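Fructosyl amine: oxygen oxidoreductase (Aspergillus fumigatus, PDB 3DJE) oxidises fructosyl amines, the Amadori products of glycation, with a bound FAD and molecular oxygen, and so acts as a deglycating enzyme. Local coordinates at residues G15-S20 with F345-H350; A219-F224 with N229-T234. All coordinates share one frame; numbering follows the deposited sequence.

Contact 1: residues G15-S20 with F345-H350. With FAD (flavin-adenine dinucleotide), chain C.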
loop_
_atom_site.group_PDB
_atom_site.type_symbol
_atom_site.label_atom_id
_atom_site.label_comp_id
_atom_site.label_asym_id
_atom_site.label_seq_id
_atom_site.Cartn_x
_atom_site.Cartn_y
_atom_site.Cartn_z
ATOM N N GLY A 15 8.471 7.325 1.292
ATOM C CA GLY A 15 7.154 6.737 1.468
ATOM C C GLY A 15 7.191 5.647 2.509
ATOM O O GLY A 15 8.025 5.662 3.429
ATOM N N THR A 16 6.294 4.687 2.360
ATOM C CA THR A 16 6.127 3.654 3.385
ATOM C C THR A 16 7.434 2.873 3.628
ATOM O O THR A 16 7.934 2.776 4.763
ATOM C CB THR A 16 5.019 2.670 2.993
ATOM O OG1 THR A 16 3.869 3.397 2.537
ATOM C CG2 THR A 16 4.646 1.813 4.181
ATOM N N TRP A 17 7.978 2.321 2.556
ATOM C CA TRP A 17 9.119 1.432 2.680
ATOM C C TRP A 17 10.445 2.192 2.815
ATOM O O TRP A 17 11.342 1.748 3.544
ATOM C CB TRP A 17 9.126 0.440 1.522
ATOM C CG TRP A 17 8.062 -0.630 1.645
ATOM C CD1 TRP A 17 6.944 -0.623 2.450
ATOM C CD2 TRP A 17 8.045 -1.874 0.946
ATOM N NE1 TRP A 17 6.245 -1.801 2.295
ATOM C CE2 TRP A 17 6.900 -2.581 1.378
ATOM C CE3 TRP A 17 8.894 -2.462 -0.012
ATOM C CZ2 TRP A 17 6.585 -3.852 0.889
ATOM C CZ3 TRP A 17 8.577 -3.738 -0.493
ATOM C CH2 TRP A 17 7.429 -4.401 -0.048
ATOM N N GLY A 18 10.554 3.360 2.169
ATOM C CA GLY A 18 11.723 4.228 2.351
ATOM C C GLY A 18 11.842 4.692 3.799
ATOM O O GLY A 18 12.937 4.662 4.383
ATOM N N THR A 19 10.719 5.104 4.385
ATOM C CA THR A 19 10.713 5.534 5.783
ATOM C C THR A 19 11.046 4.363 6.710
ATOM O O THR A 19 11.849 4.516 7.651
ATOM C CB THR A 19 9.410 6.236 6.168
ATOM O OG1 THR A 19 9.326 7.458 5.436
ATOM C CG2 THR A 19 9.367 6.572 7.664
ATOM N N SER A 20 10.459 3.192 6.437
ATOM C CA SER A 20 10.773 1.996 7.241
ATOM C C SER A 20 12.283 1.708 7.203
ATOM O O SER A 20 12.933 1.421 8.242
ATOM C CB SER A 20 10.023 0.771 6.727
ATOM O OG SER A 20 10.093 -0.255 7.704
ATOM N N PHE A 345 7.040 -9.529 -3.094
ATOM C CA PHE A 345 7.840 -8.309 -2.998
ATOM C C PHE A 345 9.150 -8.427 -3.772
ATOM O O PHE A 345 9.601 -9.542 -4.097
ATOM C CB PHE A 345 8.135 -7.965 -1.532
ATOM C CG PHE A 345 6.908 -7.885 -0.670
ATOM C CD1 PHE A 345 5.698 -7.390 -1.185
ATOM C CD2 PHE A 345 6.971 -8.263 0.665
ATOM C CE1 PHE A 345 4.538 -7.300 -0.390
ATOM C CE2 PHE A 345 5.825 -8.179 1.482
ATOM C CZ PHE A 345 4.610 -7.691 0.956
ATOM N N LEU A 346 9.755 -7.275 -4.080
ATOM C CA LEU A 346 11.030 -7.225 -4.783
ATOM C C LEU A 346 12.016 -6.465 -3.891
ATOM O O LEU A 346 12.065 -5.225 -3.885
ATOM C CB LEU A 346 10.878 -6.548 -6.159
ATOM C CG LEU A 346 12.151 -6.386 -6.992
ATOM C CD1 LEU A 346 13.028 -7.655 -7.025
ATOM C CD2 LEU A 346 11.730 -5.948 -8.387
ATOM N N ILE A 347 12.762 -7.235 -3.098
ATOM C CA ILE A 347 13.699 -6.702 -2.114
ATOM C C ILE A 347 14.983 -7.491 -2.283
ATOM O O ILE A 347 15.026 -8.690 -1.987
ATOM C CB ILE A 347 13.142 -6.832 -0.661
ATOM C CG1 ILE A 347 11.886 -5.956 -0.496
ATOM C CG2 ILE A 347 14.223 -6.510 0.379
ATOM C CD1 ILE A 347 11.006 -6.334 0.706
ATOM N N ASP A 348 16.008 -6.839 -2.826
ATOM C CA ASP A 348 17.247 -7.521 -3.169
ATOM C C ASP A 348 18.292 -6.482 -3.522
ATOM O O ASP A 348 17.975 -5.320 -3.786
ATOM C CB ASP A 348 17.010 -8.427 -4.380
ATOM C CG ASP A 348 18.057 -9.559 -4.525
ATOM O OD1 ASP A 348 19.011 -9.694 -3.719
ATOM O OD2 ASP A 348 17.905 -10.345 -5.486
ATOM N N ARG A 349 19.549 -6.904 -3.506
ATOM C CA ARG A 349 20.592 -6.155 -4.186
ATOM C C ARG A 349 20.385 -6.337 -5.680
ATOM O O ARG A 349 19.934 -7.403 -6.124
ATOM C CB ARG A 349 21.959 -6.708 -3.810
ATOM C CG ARG A 349 22.058 -7.009 -2.344
ATOM C CD ARG A 349 23.056 -6.175 -1.652
ATOM N NE ARG A 349 24.231 -6.966 -1.320
ATOM C CZ ARG A 349 25.278 -7.120 -2.126
ATOM N NH1 ARG A 349 25.294 -6.534 -3.318
ATOM N NH2 ARG A 349 26.314 -7.858 -1.740
ATOM N N HIS A 350 20.714 -5.307 -6.454
ATOM C CA HIS A 350 20.697 -5.437 -7.904
ATOM C C HIS A 350 21.813 -6.424 -8.332
ATOM O O HIS A 350 22.914 -6.379 -7.785
ATOM C CB HIS A 350 20.886 -4.075 -8.567
ATOM C CG HIS A 350 20.581 -4.087 -10.027
ATOM N ND1 HIS A 350 21.498 -4.501 -10.975
ATOM C CD2 HIS A 350 19.451 -3.774 -10.700
ATOM C CE1 HIS A 350 20.946 -4.417 -12.174
ATOM N NE2 HIS A 350 19.704 -3.984 -12.034
HETATM P PA FAD C . 4.895 4.816 -1.395
HETATM O O1A FAD C . 4.537 4.817 0.028
HETATM O O2A FAD C . 3.869 5.252 -2.391
HETATM O O5B FAD C . 6.201 5.706 -1.476
HETATM C C5B FAD C . 6.821 6.067 -2.713
HETATM C C4B FAD C . 7.603 7.361 -2.453
HETATM O O4B FAD C . 8.377 7.535 -3.655
HETATM C C3B FAD C . 6.597 8.533 -2.384
HETATM O O3B FAD C . 6.683 9.215 -1.122
HETATM C C2B FAD C . 7.063 9.419 -3.550
HETATM O O2B FAD C . 6.982 10.845 -3.234
HETATM C C1B FAD C . 8.516 8.917 -3.782
HETATM N N9A FAD C . 8.973 9.426 -5.111
HETATM C C8A FAD C . 8.278 9.508 -6.266
HETATM N N7A FAD C . 9.058 10.086 -7.204
HETATM C C5A FAD C . 10.240 10.366 -6.636
HETATM C C6A FAD C . 11.416 10.969 -7.092
HETATM N N6A FAD C . 11.501 11.418 -8.367
HETATM N N1A FAD C . 12.450 11.103 -6.239
HETATM C C2A FAD C . 12.371 10.672 -4.974
HETATM N N3A FAD C . 11.260 10.095 -4.504
HETATM C C4A FAD C . 10.190 9.936 -5.319
HETATM N N1 FAD C . -1.662 -1.916 2.098
HETATM C C2 FAD C . -1.980 -2.563 3.290
HETATM O O2 FAD C . -1.141 -3.217 3.913
HETATM N N3 FAD C . -3.283 -2.470 3.781
HETATM C C4 FAD C . -4.272 -1.761 3.107
HETATM O O4 FAD C . -5.416 -1.696 3.574
HETATM C C4X FAD C . -3.942 -1.130 1.898
HETATM N N5 FAD C . -4.911 -0.424 1.188
HETATM C C5X FAD C . -4.532 0.341 0.089
HETATM C C6 FAD C . -5.468 1.202 -0.478
HETATM C C7 FAD C . -5.112 2.015 -1.546
HETATM C C7M FAD C . -6.193 2.926 -2.145
HETATM C C8 FAD C . -3.808 1.993 -2.040
HETATM C C8M FAD C . -3.397 2.957 -3.178
HETATM C C9 FAD C . -2.865 1.137 -1.453
HETATM C C9A FAD C . -3.219 0.314 -0.377
HETATM N N10 FAD C . -2.298 -0.566 0.224
HETATM C C10 FAD C . -2.639 -1.214 1.410
HETATM C "C1'" FAD C . -0.976 -0.790 -0.377
HETATM C "C2'" FAD C . 0.062 0.110 0.296
HETATM O "O2'" FAD C . -0.490 1.430 0.495
HETATM C "C3'" FAD C . 1.309 0.179 -0.580
HETATM O "O3'" FAD C . 1.673 -1.156 -0.990
HETATM C "C4'" FAD C . 2.507 0.778 0.164
HETATM O "O4'" FAD C . 2.149 1.958 0.883
HETATM C "C5'" FAD C . 3.599 1.124 -0.856
HETATM O "O5'" FAD C . 4.754 1.635 -0.170
HETATM P P FAD C . 6.021 2.151 -1.007
HETATM O O1P FAD C . 6.444 1.079 -1.957
HETATM O O2P FAD C . 6.968 2.686 -0.008
HETATM O O3P FAD C . 5.465 3.387 -1.873
#
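Trp17 and Ile347 mark the nearest approach of the two backbones, 10.5 Å from CA to CA, a gap between the first turn of helix 16-27 and strand 346-347 that large side chains bridge. Trp17 does most of this: the CH2 corner of its indole stands over the face of Phe345, toward the rim by CG and CD1, 3.6 Å from Phe345 CG, in a T-shaped pair with planes at 87°. A chi1 of -74° sets the indole beside its own backbone N, on the strand's side, and Ile347 CD1 packs obliquely on Trp17 CZ3 at 3.8 Å. A hydrogen bond from Trp17 NE1 to Gly366 O anchors the indole. The same helix start binds the FAD pyrophosphate in the manner of a Rossmann-type GxGxxG turn. Thr16 N points almost straight at FAD O1A (2.9 Å, 173°) and Trp17 N at FAD O2P (2.8 Å), while Thr16 OG1 accepts from FAD O4' and donates to FAD O1A. Gly15, at the N-cap, packs its CA 3.3 Å from FAD O5B, where a side chain would collide. Around the contact, helix 373-382 packs through Ile373 on Trp17 and Ile347, and strand 346-347 pairs with strand 356-360.

Contact 2: residues A219-F224 with N229-T234. With FAD (flavin-adenine dinucleotide), chain C.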
loop_
_atom_site.group_PDB
_atom_site.type_symbol
_atom_site.label_atom_id
_atom_site.label_comp_id
_atom_site.label_asym_id
_atom_site.label_seq_id
_atom_site.Cartn_x
_atom_site.Cartn_y
_atom_site.Cartn_z
ATOM N N ALA A 219 5.424 3.288 -6.835
ATOM C CA ALA A 219 4.926 3.184 -8.217
ATOM C C ALA A 219 5.831 3.880 -9.235
ATOM O O ALA A 219 5.725 3.602 -10.428
ATOM C CB ALA A 219 3.504 3.739 -8.326
ATOM N N SER A 220 6.702 4.776 -8.759
ATOM C CA SER A 220 7.595 5.550 -9.642
ATOM C C SER A 220 8.966 4.898 -9.823
ATOM O O SER A 220 9.815 5.425 -10.558
ATOM C CB SER A 220 7.781 6.979 -9.104
ATOM O OG SER A 220 6.535 7.621 -8.945
ATOM N N ALA A 221 9.196 3.768 -9.162
ATOM C CA ALA A 221 10.528 3.152 -9.161
ATOM C C ALA A 221 11.038 2.843 -10.576
ATOM O O ALA A 221 12.228 3.026 -10.861
ATOM C CB ALA A 221 10.563 1.893 -8.288
ATOM N N GLY A 222 10.133 2.418 -11.460
ATOM C CA GLY A 222 10.512 2.063 -12.840
ATOM C C GLY A 222 11.044 3.213 -13.682
ATOM O O GLY A 222 11.611 2.996 -14.766
ATOM N N GLN A 223 10.863 4.446 -13.209
ATOM C CA GLN A 223 11.406 5.611 -13.917
ATOM C C GLN A 223 12.938 5.563 -13.933
ATOM O O GLN A 223 13.586 6.038 -14.869
ATOM C CB GLN A 223 10.949 6.892 -13.226
ATOM C CG GLN A 223 11.324 8.152 -13.999
ATOM C CD GLN A 223 11.034 9.405 -13.216
ATOM O OE1 GLN A 223 9.940 9.571 -12.667
ATOM N NE2 GLN A 223 12.010 10.299 -13.162
ATOM N N PHE A 224 13.513 4.986 -12.886
ATOM C CA PHE A 224 14.942 5.140 -12.597
ATOM C C PHE A 224 15.856 4.014 -13.035
ATOM O O PHE A 224 17.076 4.193 -13.104
ATOM C CB PHE A 224 15.116 5.370 -11.099
ATOM C CG PHE A 224 14.332 6.540 -10.602
ATOM C CD1 PHE A 224 14.724 7.832 -10.932
ATOM C CD2 PHE A 224 13.167 6.354 -9.865
ATOM C CE1 PHE A 224 13.983 8.925 -10.495
ATOM C CE2 PHE A 224 12.419 7.438 -9.426
ATOM C CZ PHE A 224 12.825 8.716 -9.733
ATOM N N ASN A 229 10.439 -5.553 -16.857
ATOM C CA ASN A 229 9.000 -5.809 -16.780
ATOM C C ASN A 229 8.528 -6.349 -15.435
ATOM O O ASN A 229 7.398 -6.810 -15.322
ATOM C CB ASN A 229 8.510 -6.704 -17.939
ATOM C CG ASN A 229 8.795 -6.089 -19.304
ATOM O OD1 ASN A 229 8.602 -4.883 -19.512
ATOM N ND2 ASN A 229 9.277 -6.908 -20.230
ATOM N N GLN A 230 9.373 -6.263 -14.409
ATOM C CA GLN A 230 8.967 -6.787 -13.089
ATOM C C GLN A 230 7.905 -5.955 -12.372
ATOM O O GLN A 230 7.202 -6.484 -11.504
ATOM C CB GLN A 230 10.165 -6.969 -12.167
ATOM C CG GLN A 230 11.052 -8.152 -12.504
ATOM C CD GLN A 230 12.284 -8.165 -11.640
ATOM O OE1 GLN A 230 12.293 -8.766 -10.564
ATOM N NE2 GLN A 230 13.331 -7.477 -12.090
ATOM N N LEU A 231 7.781 -4.671 -12.714
ATOM C CA LEU A 231 6.819 -3.808 -11.998
ATOM C C LEU A 231 5.707 -3.277 -12.898
ATOM O O LEU A 231 5.989 -2.778 -13.982
ATOM C CB LEU A 231 7.534 -2.632 -11.311
ATOM C CG LEU A 231 8.639 -2.927 -10.282
ATOM C CD1 LEU A 231 9.265 -1.611 -9.810
ATOM C CD2 LEU A 231 8.071 -3.701 -9.103
ATOM N N ARG A 232 4.459 -3.362 -12.441
ATOM C CA ARG A 232 3.340 -2.719 -13.128
ATOM C C ARG A 232 2.746 -1.655 -12.206
ATOM O O ARG A 232 1.962 -1.988 -11.301
ATOM C CB ARG A 232 2.243 -3.732 -13.506
ATOM C CG ARG A 232 1.099 -3.088 -14.307
ATOM C CD ARG A 232 -0.096 -4.046 -14.476
ATOM N NE ARG A 232 -0.770 -4.305 -13.201
ATOM C CZ ARG A 232 -1.725 -5.217 -13.027
ATOM N NH1 ARG A 232 -2.107 -5.986 -14.051
ATOM N NH2 ARG A 232 -2.285 -5.390 -11.825
ATOM N N PRO A 233 3.107 -0.376 -12.419
ATOM C CA PRO A 233 2.436 0.690 -11.673
ATOM C C PRO A 233 0.930 0.642 -11.908
ATOM O O PRO A 233 0.479 0.617 -13.063
ATOM C CB PRO A 233 3.060 1.967 -12.241
ATOM C CG PRO A 233 4.402 1.543 -12.698
ATOM C CD PRO A 233 4.160 0.166 -13.295
ATOM N N THR A 234 0.164 0.608 -10.813
ATOM C CA THR A 234 -1.291 0.429 -10.873
ATOM C C THR A 234 -1.934 1.256 -9.762
ATOM O O THR A 234 -1.338 1.445 -8.689
ATOM C CB THR A 234 -1.669 -1.063 -10.742
ATOM O OG1 THR A 234 -0.814 -1.840 -11.587
ATOM C CG2 THR A 234 -3.119 -1.292 -11.174
HETATM P PA FAD C . 4.895 4.816 -1.395
HETATM O O1A FAD C . 4.537 4.817 0.028
HETATM O O2A FAD C . 3.869 5.252 -2.391
HETATM O O5B FAD C . 6.201 5.706 -1.476
HETATM C C5B FAD C . 6.821 6.067 -2.713
HETATM C C4B FAD C . 7.603 7.361 -2.453
HETATM O O4B FAD C . 8.377 7.535 -3.655
HETATM C C3B FAD C . 6.597 8.533 -2.384
HETATM O O3B FAD C . 6.683 9.215 -1.122
HETATM C C2B FAD C . 7.063 9.419 -3.550
HETATM O O2B FAD C . 6.982 10.845 -3.234
HETATM C C1B FAD C . 8.516 8.917 -3.782
HETATM N N9A FAD C . 8.973 9.426 -5.111
HETATM C C8A FAD C . 8.278 9.508 -6.266
HETATM N N7A FAD C . 9.058 10.086 -7.204
HETATM C C5A FAD C . 10.240 10.366 -6.636
HETATM C C6A FAD C . 11.416 10.969 -7.092
HETATM N N6A FAD C . 11.501 11.418 -8.367
HETATM N N1A FAD C . 12.450 11.103 -6.239
HETATM C C2A FAD C . 12.371 10.672 -4.974
HETATM N N3A FAD C . 11.260 10.095 -4.504
HETATM C C4A FAD C . 10.190 9.936 -5.319
HETATM N N1 FAD C . -1.662 -1.916 2.098
HETATM C C2 FAD C . -1.980 -2.563 3.290
HETATM O O2 FAD C . -1.141 -3.217 3.913
HETATM N N3 FAD C . -3.283 -2.470 3.781
HETATM C C4 FAD C . -4.272 -1.761 3.107
HETATM O O4 FAD C . -5.416 -1.696 3.574
HETATM C C4X FAD C . -3.942 -1.130 1.898
HETATM N N5 FAD C . -4.911 -0.424 1.188
HETATM C C5X FAD C . -4.532 0.341 0.089
HETATM C C6 FAD C . -5.468 1.202 -0.478
HETATM C C7 FAD C . -5.112 2.015 -1.546
HETATM C C7M FAD C . -6.193 2.926 -2.145
HETATM C C8 FAD C . -3.808 1.993 -2.040
HETATM C C8M FAD C . -3.397 2.957 -3.178
HETATM C C9 FAD C . -2.865 1.137 -1.453
HETATM C C9A FAD C . -3.219 0.314 -0.377
HETATM N N10 FAD C . -2.298 -0.566 0.224
HETATM C C10 FAD C . -2.639 -1.214 1.410
HETATM C "C1'" FAD C . -0.976 -0.790 -0.377
HETATM C "C2'" FAD C . 0.062 0.110 0.296
HETATM O "O2'" FAD C . -0.490 1.430 0.495
HETATM C "C3'" FAD C . 1.309 0.179 -0.580
HETATM O "O3'" FAD C . 1.673 -1.156 -0.990
HETATM C "C4'" FAD C . 2.507 0.778 0.164
HETATM O "O4'" FAD C . 2.149 1.958 0.883
HETATM C "C5'" FAD C . 3.599 1.124 -0.856
HETATM O "O5'" FAD C . 4.754 1.635 -0.170
HETATM P P FAD C . 6.021 2.151 -1.007
HETATM O O1P FAD C . 6.444 1.079 -1.957
HETATM O O2P FAD C . 6.968 2.686 -0.008
HETATM O O3P FAD C . 5.465 3.387 -1.873
#
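The connection that leaves the FAD-binding sheet after strand 212-215 and enters the long strand 232-242 folds back on itself here, the end of a 3-10 segment, Ala219-Ser220, lying against the start of that strand. Ala219 and Pro233 come closest, their CA atoms 4.9 Å apart. Ala219 O sits 3.3 Å from Pro233 CG, and Ala219 CB is 4.3 Å from Pro233 CB; a small methyl and a compact ring suit so close a backbone approach. Farther along, the chains diverge and a longer side chain fills the gap: Leu231, with CD1 extended from the backbone (chi2 176°), brings that methyl to 4.0 Å from Ala221 CB. The side chains that meet are apolar, while the two residues beside Pro233 form a polar cluster. Thr234 OG1 donates to Arg232 O from above the carbonyl plane and accepts a bent bond (139°) from Arg232 NE at 2.9 Å, helping to hold the guanidinium, whose NH2 makes a salt bridge with Asp339 and whose NH1 bonds the carbonyl oxygens of Trp405 and Asp407. Residues 219-224 also reach the cofactor: the edge of the Phe224 ring meets the adenine, with Phe224 CZ 3.3 Å from FAD N6A. Phe224 packs on strand 187-193, Ala219 touches Trp336 of strand 331-339, and strand 232-242 runs antiparallel to strands 331-339 and 274-289.

The centres of the two contacts lie 13 Å apart, and both touch the same FAD, contact 1 at the pyrophosphate and contact 2 at the adenine. Along the chain, residues 15-20 come first, both segments of contact 2 follow, and 345-350 comes last. Contact 1 ties helix 16-27, which follows the central strand 9-12 of the FAD-binding sheet, to that sheet's edge strand 346-347. Contact 2 marks the passage from strand 212-215 of this sheet into strand 232-242 of the other large sheet. They meet directly where Leu346 CD2 packs 3.6 Å from Gln230 OE1, so the edge strand of the FAD-binding sheet lies against the loop that leads into strand 232-242.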